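Local coordinates for protein phospholyase (Arthrobacter aurescens, PDB 5G4I) that acts as a pyridoxal-phosphate-dependent phospholyase, probably an ethanolamine-phosphate phospho-lyase, although it belongs to the class III aminotransferase family, at residues Asp59-Val64 with Val410-Pro415; Thr260-Trp265 with Arg363-Phe368. One frame throughout, in Å; residues are numbered along the deposited sequence.

Contact 1. Residues Asp59-Val64 with Val410-Pro415; sequences DGYNNV and VLKMRP. With PO4 (phosphate ion), chain D.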
ATOM      1  N   ASP A  59       2.679  17.208  21.513  1.00 11.35           N
ATOM      2  CA  ASP A  59       3.079  16.744  20.179  1.00 11.48           C
ATOM      3  C   ASP A  59       3.383  17.889  19.234  1.00 10.93           C
ATOM      4  O   ASP A  59       2.426  18.518  18.746  1.00 12.67           O
ATOM      5  CB  ASP A  59       1.987  15.811  19.604  1.00 11.26           C
ATOM      6  CG  ASP A  59       2.427  15.043  18.348  1.00 12.04           C
ATOM      7  OD1 ASP A  59       3.453  15.435  17.740  1.00 11.92           O
ATOM      8  OD2 ASP A  59       1.701  14.066  18.044  1.00 12.26           O
ATOM      9  N   GLY A  60       4.663  18.218  19.013  1.00 11.89           N
ATOM     10  CA  GLY A  60       5.091  19.160  17.961  1.00 10.80           C
ATOM     11  C   GLY A  60       5.622  18.590  16.664  1.00 12.48           C
ATOM     12  O   GLY A  60       6.364  19.267  15.921  1.00 13.79           O
ATOM     13  N   TYR A  61       5.236  17.310  16.424  1.00 11.26           N
ATOM     14  CA  TYR A  61       5.847  16.531  15.333  1.00 12.59           C
ATOM     15  C   TYR A  61       4.923  15.777  14.391  1.00 12.72           C
ATOM     16  O   TYR A  61       5.218  15.672  13.192  1.00 13.84           O
ATOM     17  CB  TYR A  61       6.940  15.523  15.941  1.00 14.25           C
ATOM     18  CG  TYR A  61       7.524  14.551  14.918  1.00 17.07           C
ATOM     19  CD1 TYR A  61       8.343  14.996  13.960  1.00 22.22           C
ATOM     20  CD2 TYR A  61       6.988  13.289  14.824  1.00 22.10           C
ATOM     21  CE1 TYR A  61       8.753  14.127  12.936  1.00 20.28           C
ATOM     22  CE2 TYR A  61       7.368  12.435  13.805  1.00 25.96           C
ATOM     23  CZ  TYR A  61       8.264  12.903  12.946  1.00 20.97           C
ATOM     24  OH  TYR A  61       8.594  11.994  11.923  1.00 37.40           O
ATOM     25  N   ASN A  62       3.890  15.112  14.917  1.00 10.77           N
ATOM     26  CA  ASN A  62       3.148  14.110  14.110  1.00 11.46           C
ATOM     27  C   ASN A  62       2.076  14.717  13.216  1.00 10.72           C
ATOM     28  O   ASN A  62       1.137  15.342  13.700  1.00 12.37           O
ATOM     29  CB  ASN A  62       2.543  13.024  15.003  1.00 11.88           C
ATOM     30  CG  ASN A  62       3.652  12.114  15.574  1.00 15.72           C
ATOM     31  OD1 ASN A  62       4.300  11.345  14.842  1.00 15.99           O
ATOM     32  ND2 ASN A  62       4.017  12.380  16.853  1.00 15.32           N
ATOM     33  N   ASN A  63       2.205  14.479  11.888  1.00 10.78           N
ATOM     34  CA  ASN A  63       1.211  14.893  10.930  1.00 11.56           C
ATOM     35  C   ASN A  63       0.173  13.828  10.518  1.00 10.05           C
ATOM     36  O   ASN A  63      -0.912  14.177   9.993  1.00 11.49           O
ATOM     37  CB  ASN A  63       1.825  15.437   9.659  1.00 12.39           C
ATOM     38  CG  ASN A  63       2.642  14.423   8.889  1.00 13.02           C
ATOM     39  OD1 ASN A  63       3.026  13.376   9.388  1.00 12.25           O
ATOM     40  ND2 ASN A  63       2.908  14.770   7.597  1.00 16.89           N
ATOM     41  N   VAL A  64       0.393  12.551  10.825  1.00  9.98           N
ATOM     42  CA  VAL A  64      -0.570  11.533  10.542  1.00 10.28           C
ATOM     43  C   VAL A  64      -1.905  11.755  11.315  1.00 10.18           C
ATOM     44  O   VAL A  64      -3.011  11.663  10.717  1.00 10.33           O
ATOM     45  CB  VAL A  64       0.040  10.093  10.705  1.00 10.66           C
ATOM     46  CG1 VAL A  64      -1.045   9.039  10.705  1.00 11.29           C
ATOM     47  CG2 VAL A  64       1.076   9.842   9.625  1.00 10.65           C
ATOM     48  N   VAL A 410      18.245  21.267  10.741  1.00 15.47           N
ATOM     49  CA  VAL A 410      17.024  22.102  10.684  1.00 14.32           C
ATOM     50  C   VAL A 410      16.001  21.515  11.642  1.00 15.23           C
ATOM     51  O   VAL A 410      15.519  20.407  11.467  1.00 15.77           O
ATOM     52  CB  VAL A 410      16.480  22.226   9.267  1.00 14.87           C
ATOM     53  CG1 VAL A 410      15.213  23.085   9.264  1.00 17.04           C
ATOM     54  CG2 VAL A 410      17.517  22.742   8.290  1.00 17.69           C
ATOM     55  N   LEU A 411      15.747  22.264  12.726  1.00 15.83           N
ATOM     56  CA  LEU A 411      14.804  21.835  13.758  1.00 19.57           C
ATOM     57  C   LEU A 411      13.408  21.974  13.193  1.00 25.79           C
ATOM     58  O   LEU A 411      13.140  23.013  12.586  1.00 30.18           O
ATOM     59  CB  LEU A 411      15.143  22.731  15.034  1.00 21.55           C
ATOM     60  CG  LEU A 411      14.831  22.245  16.361  1.00 26.82           C
ATOM     61  CD1 LEU A 411      15.693  21.046  16.751  1.00 24.77           C
ATOM     62  CD2 LEU A 411      15.018  23.349  17.341  1.00 24.28           C
ATOM     63  N   LYS A 412      12.631  20.884  13.258  1.00 22.23           N
ATOM     64  CA  LYS A 412      11.357  20.767  12.555  1.00 27.55           C
ATOM     65  C   LYS A 412      10.195  20.640  13.503  1.00 32.28           C
ATOM     66  O   LYS A 412      10.201  19.747  14.385  1.00 32.98           O
ATOM     67  CB  LYS A 412      11.355  19.546  11.767  1.00 28.49           C
ATOM     68  CG  LYS A 412      10.109  19.294  10.963  1.00 36.90           C
ATOM     69  CD  LYS A 412       9.814  17.819  10.928  1.00 34.69           C
ATOM     70  CE  LYS A 412      10.163  17.108   9.669  1.00 38.94           C
ATOM     71  NZ  LYS A 412       9.456  15.819   9.558  1.00 34.73           N
ATOM     72  N   MET A 413       9.147  21.416  13.192  1.00 22.66           N
ATOM     73  CA  MET A 413       7.929  21.405  14.059  1.00 20.37           C
ATOM     74  C   MET A 413       6.702  21.416  13.198  1.00 18.51           C
ATOM     75  O   MET A 413       6.618  22.257  12.255  1.00 17.65           O
ATOM     76  CB  MET A 413       7.986  22.619  14.822  1.00 20.83           C
ATOM     77  CG  MET A 413       9.103  22.477  15.851  1.00 27.71           C
ATOM     78  SD  MET A 413       9.920  23.848  16.568  1.00 27.91           S
ATOM     79  CE  MET A 413       9.698  25.523  16.044  1.00 17.77           C
ATOM     80  N   ARG A 414       5.863  20.429  13.450  1.00 14.20           N
ATOM     81  CA  ARG A 414       4.814  20.023  12.496  1.00 15.71           C
ATOM     82  C   ARG A 414       3.808  19.267  13.323  1.00 13.69           C
ATOM     83  O   ARG A 414       3.637  18.085  13.172  1.00 15.69           O
ATOM     84  CB  ARG A 414       5.436  19.162  11.325  1.00 16.73           C
ATOM     85  CG  ARG A 414       4.421  18.593  10.258  1.00 16.02           C
ATOM     86  CD  ARG A 414       4.958  17.390   9.429  1.00 19.04           C
ATOM     87  NE  ARG A 414       5.144  16.288  10.387  1.00 16.30           N
ATOM     88  CZ  ARG A 414       5.799  15.145  10.087  1.00 15.87           C
ATOM     89  NH1 ARG A 414       6.059  14.815   8.789  1.00 18.04           N
ATOM     90  NH2 ARG A 414       5.990  14.168  10.953  1.00 18.83           N
ATOM     91  N   PRO A 415       3.002  20.016  14.118  1.00 11.31           N
ATOM     92  CA  PRO A 415       2.037  19.337  15.049  1.00 11.11           C
ATOM     93  C   PRO A 415       0.741  18.876  14.414  1.00 10.20           C
ATOM     94  O   PRO A 415       0.461  19.359  13.260  1.00 10.85           O
ATOM     95  CB  PRO A 415       1.755  20.453  16.072  1.00 11.35           C
ATOM     96  CG  PRO A 415       1.906  21.733  15.284  1.00 13.38           C
ATOM     97  CD  PRO A 415       3.066  21.483  14.361  1.00 11.74           C
TER
HETATM   98  P   PO4 D1442       8.062  11.807   8.801  1.00 28.35           P
HETATM   99  O1  PO4 D1442       7.794  12.870   7.906  1.00 29.41           O
HETATM  100  O2  PO4 D1442       6.998  11.538   9.863  1.00 33.92           O
HETATM  101  O3  PO4 D1442       9.015  12.605   9.684  1.00 43.89           O
HETATM  102  O4  PO4 D1442       8.678  10.533   8.285  1.00 36.71           O
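Arg-414 grips the backbone of Tyr-61 side-on. Its NE lies 2.9 Å from Tyr-61 O and its NH2 lies 2.8 Å from the same oxygen. The two donors reach the carbonyl from opposite faces of its plane, and both bonds are bent. The oxygen stays near the guanidinium plane. A straighter backbone bond joins Arg-414 N to Gly-60 O, 2.8 Å long with an angle of 169° at the hydrogen. Flat groups also hold the guanidinium. Arg-414 NH2 sits over one face of the Tyr-61 ring, a cation-pi contact with Arg-414 CZ 4.6 Å from the centroid. Tyr-61 CG lies anti to its backbone N (chi1 173°), which lays the ring alongside the arginine. The Asn-63 amide stacks on the guanidinium with the planes 10° apart, OD1 being 3.4 Å from Arg-414 CZ. The loop 59-64 thus joins the end of strand 410-413. Within it, Asp-59 OD1 accepts from Tyr-61 N in an Asx turn and from Asn-62 N in an Asx motif, while OD2 is bonded to His-69. The site borders the cofactor pocket of this fold-type I enzyme of the class III aminotransferase family, and Arg-414 NH1 bonds Gln-254, which binds pyridoxal phosphate. Arg-414 NH1 also donates to O1 of a phosphate ion, probably from the crystallisation liquor (2.8 Å), and Arg-414 NH2 to O2 (3.0 Å). Lys-412 NZ is near O3. A leucine at Arg-414 would probably leave Tyr-61 O without its two donors and strip the phosphate of part of its positive surroundings. Arg-90 of the second subunit also bonds this phosphate.

Contact 2. Residues Thr260-Trp265 with Arg363-Phe368; sequences TGSGMW and RGRGLF
Ser-262 and Arg-365 make the polar link between the two segments. Arg-365 NH1 donates to Ser-262 OG over 3.0 Å, with 156° at the hydrogen. The serine oxygen meets the guanidinium at its edge, 3° out of the plane. Both side chains leave the backbone toward the other segment. The arginine chain leaves with CG between backbone N and carbonyl carbon (chi1 56°). It then runs along Thr-260, with Arg-365 CD 3.6 Å from Thr-260 O and 4.1 Å from Thr-260 CB. The backbones also come close. Gly-366 CA lies 3.4 Å from Thr-260 O in a CA-H...O contact. A side chain at Gly-366 would clash with the backbone of Thr-260 and Gly-261, and its positive phi also suits glycine. A turn and a weak local bond set up these contacts. A type II' turn from Arg-365 to Phe-368 is closed by Phe-368 N to Arg-365 O at 3.1 Å, and a weak bond runs back from Arg-365 N to Phe-368 O. The weak bond from Ser-262 N to Thr-260 O spans Gly-261. Arg-259 bonds Leu-367 O and ties the tip of the hairpin to the chain just before Thr-260. The hairpin joins strand 359-365 to strand 368-373. Leu-367 packs on helix 334-355, which Ser-262 also touches at Asp-339, while residues 260-265 belong to the loop that follows strand 247-251 and leads to strand 276-279 of the other sheet.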
ATOM      1  N   THR A 260      -0.129  24.115   5.085  1.00  9.46           N
ATOM      2  CA  THR A 260       0.529  25.411   4.818  1.00 11.25           C
ATOM      3  C   THR A 260      -0.347  26.621   5.191  1.00 11.65           C
ATOM      4  O   THR A 260       0.208  27.752   5.168  1.00 11.65           O
ATOM      5  CB  THR A 260       0.914  25.611   3.305  1.00 11.78           C
ATOM      6  OG1 THR A 260      -0.241  25.700   2.511  1.00 12.13           O
ATOM      7  CG2 THR A 260       1.847  24.490   2.774  1.00 13.26           C
ATOM      8  N   GLY A 261      -1.624  26.425   5.543  1.00 10.58           N
ATOM      9  CA  GLY A 261      -2.516  27.560   5.964  1.00 11.60           C
ATOM     10  C   GLY A 261      -3.050  28.377   4.772  1.00 10.87           C
ATOM     11  O   GLY A 261      -4.271  28.657   4.762  1.00 13.78           O
ATOM     12  N   SER A 262      -2.184  28.731   3.788  1.00 12.59           N
ATOM     13  CA  SER A 262      -2.563  29.638   2.726  1.00 14.11           C
ATOM     14  C   SER A 262      -3.300  29.007   1.585  1.00 18.03           C
ATOM     15  O   SER A 262      -3.772  29.733   0.692  1.00 17.89           O
ATOM     16  CB  SER A 262      -1.330  30.399   2.244  1.00 16.37           C
ATOM     17  OG  SER A 262      -0.258  29.548   1.853  1.00 18.04           O
ATOM     18  N   GLY A 263      -3.363  27.664   1.548  1.00 15.53           N
ATOM     19  CA  GLY A 263      -4.151  26.917   0.532  1.00 17.98           C
ATOM     20  C   GLY A 263      -4.326  25.449   1.006  1.00 12.17           C
ATOM     21  O   GLY A 263      -3.543  25.031   1.887  1.00 12.30           O
ATOM     22  N   MET A 264      -5.251  24.712   0.411  1.00 10.14           N
ATOM     23  CA  MET A 264      -5.384  23.299   0.715  1.00  9.76           C
ATOM     24  C   MET A 264      -4.122  22.512   0.331  1.00 10.07           C
ATOM     25  O   MET A 264      -3.689  21.566   1.089  1.00  8.89           O
ATOM     26  CB  MET A 264      -6.628  22.703   0.035  1.00 11.87           C
ATOM     27  CG  MET A 264      -6.940  21.366   0.556  1.00 15.39           C
ATOM     28  SD  MET A 264      -7.583  21.347   2.342  1.00 16.24           S
ATOM     29  CE  MET A 264      -8.242  19.686   2.120  1.00 20.93           C
ATOM     30  N   TRP A 265      -3.470  22.888  -0.780  1.00  9.40           N
ATOM     31  CA  TRP A 265      -2.358  22.107  -1.371  1.00  9.00           C
ATOM     32  C   TRP A 265      -1.141  22.988  -1.469  1.00  9.60           C
ATOM     33  O   TRP A 265      -1.229  24.185  -1.838  1.00 10.08           O
ATOM     34  CB  TRP A 265      -2.761  21.577  -2.780  1.00  9.44           C
ATOM     35  CG  TRP A 265      -4.105  20.803  -2.708  1.00  9.19           C
ATOM     36  CD1 TRP A 265      -5.316  21.219  -3.188  1.00  9.13           C
ATOM     37  CD2 TRP A 265      -4.406  19.642  -1.941  1.00  9.38           C
ATOM     38  NE1 TRP A 265      -6.330  20.388  -2.844  1.00 10.09           N
ATOM     39  CE2 TRP A 265      -5.779  19.402  -2.030  1.00  9.23           C
ATOM     40  CE3 TRP A 265      -3.591  18.732  -1.189  1.00 10.13           C
ATOM     41  CZ2 TRP A 265      -6.406  18.309  -1.385  1.00 10.77           C
ATOM     42  CZ3 TRP A 265      -4.219  17.650  -0.584  1.00  9.51           C
ATOM     43  CH2 TRP A 265      -5.600  17.455  -0.657  1.00 10.64           C
ATOM     44  N   ARG A 363      12.148  29.275   8.631  1.00 13.86           N
ATOM     45  CA  ARG A 363      11.717  28.566   7.429  1.00 16.04           C
ATOM     46  C   ARG A 363      10.268  28.064   7.601  1.00 15.03           C
ATOM     47  O   ARG A 363       9.801  27.725   8.682  1.00 14.47           O
ATOM     48  CB  ARG A 363      12.676  27.412   7.186  1.00 15.96           C
ATOM     49  CG  ARG A 363      14.137  27.845   6.919  1.00 15.51           C
ATOM     50  CD  ARG A 363      15.102  26.676   7.057  1.00 14.88           C
ATOM     51  NE  ARG A 363      16.500  27.081   6.743  1.00 16.24           N
ATOM     52  CZ  ARG A 363      16.968  27.234   5.523  1.00 18.53           C
ATOM     53  NH1 ARG A 363      16.253  26.965   4.479  1.00 19.06           N
ATOM     54  NH2 ARG A 363      18.193  27.773   5.379  1.00 19.08           N
ATOM     55  N   GLY A 364       9.612  27.957   6.465  1.00 18.62           N
ATOM     56  CA  GLY A 364       8.251  27.279   6.384  1.00 19.65           C
ATOM     57  C   GLY A 364       7.092  28.255   6.404  1.00 22.19           C
ATOM     58  O   GLY A 364       7.216  29.522   6.319  1.00 23.68           O
ATOM     59  N   ARG A 365       5.839  27.729   6.545  1.00 20.65           N
ATOM     60  CA  ARG A 365       4.659  28.610   6.811  1.00 20.14           C
ATOM     61  C   ARG A 365       3.525  27.731   7.373  1.00 16.11           C
ATOM     62  O   ARG A 365       3.662  26.486   7.371  1.00 16.50           O
ATOM     63  CB  ARG A 365       4.093  29.422   5.613  1.00 20.95           C
ATOM     64  CG  ARG A 365       3.744  28.445   4.502  1.00 18.74           C
ATOM     65  CD  ARG A 365       3.004  29.180   3.431  1.00 19.43           C
ATOM     66  NE  ARG A 365       3.933  29.945   2.613  1.00 19.66           N
ATOM     67  CZ  ARG A 365       3.601  30.620   1.514  1.00 20.60           C
ATOM     68  NH1 ARG A 365       2.359  30.706   1.071  1.00 20.60           N
ATOM     69  NH2 ARG A 365       4.604  31.239   0.821  1.00 22.42           N
ATOM     70  N   GLY A 366       2.502  28.343   7.859  1.00 16.44           N
ATOM     71  CA  GLY A 366       1.374  27.654   8.387  1.00 14.99           C
ATOM     72  C   GLY A 366       1.828  26.862   9.587  1.00 16.59           C
ATOM     73  O   GLY A 366       2.482  27.424  10.497  1.00 21.12           O
ATOM     74  N   LEU A 367       1.520  25.585   9.641  1.00 11.33           N
ATOM     75  CA  LEU A 367       1.945  24.729  10.793  1.00 10.99           C
ATOM     76  C   LEU A 367       3.083  23.750  10.378  1.00 11.58           C
ATOM     77  O   LEU A 367       3.226  22.662  10.965  1.00 11.80           O
ATOM     78  CB  LEU A 367       0.773  24.042  11.504  1.00 11.23           C
ATOM     79  CG  LEU A 367      -0.149  24.959  12.264  1.00 12.15           C
ATOM     80  CD1 LEU A 367      -1.292  24.238  12.883  1.00 11.70           C
ATOM     81  CD2 LEU A 367       0.663  25.663  13.386  1.00 14.06           C
ATOM     82  N   PHE A 368       3.934  24.147   9.430  1.00 11.90           N
ATOM     83  CA  PHE A 368       5.198  23.424   9.119  1.00 12.52           C
ATOM     84  C   PHE A 368       6.306  24.465   9.175  1.00 14.21           C
ATOM     85  O   PHE A 368       6.525  25.240   8.246  1.00 13.58           O
ATOM     86  CB  PHE A 368       5.144  22.661   7.773  1.00 12.58           C
ATOM     87  CG  PHE A 368       6.075  21.512   7.667  1.00 13.38           C
ATOM     88  CD1 PHE A 368       7.368  21.523   8.246  1.00 15.55           C
ATOM     89  CD2 PHE A 368       5.691  20.333   7.014  1.00 15.14           C
ATOM     90  CE1 PHE A 368       8.261  20.431   8.085  1.00 16.86           C
ATOM     91  CE2 PHE A 368       6.591  19.303   6.886  1.00 15.20           C
ATOM     92  CZ  PHE A 368       7.852  19.310   7.465  1.00 15.66           C
TER

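The centres of contacts 1 and 2 lie 13 Å apart, and both reach the same mixed sheet. Strand 410-413 pairs with strand 368-373, which pairs in turn with strand 359-365. Along the chain the order is 59-64, 260-265, 363-368 and 410-415, so contact 2 falls wholly within the span that contact 1 closes. Phe-368 joins them directly: its CE2 packs 3.6 Å from Arg-414 CD, and its CE1 lies 3.6 Å from Lys-412 CG. Arg-259 also bonds the backbone of both Leu-367 and Pro-415. Contact 1 sits beside the cofactor. Contact 2 lies farther from the cofactor and ties this sheet to the loop leaving strand 247-251 of the other.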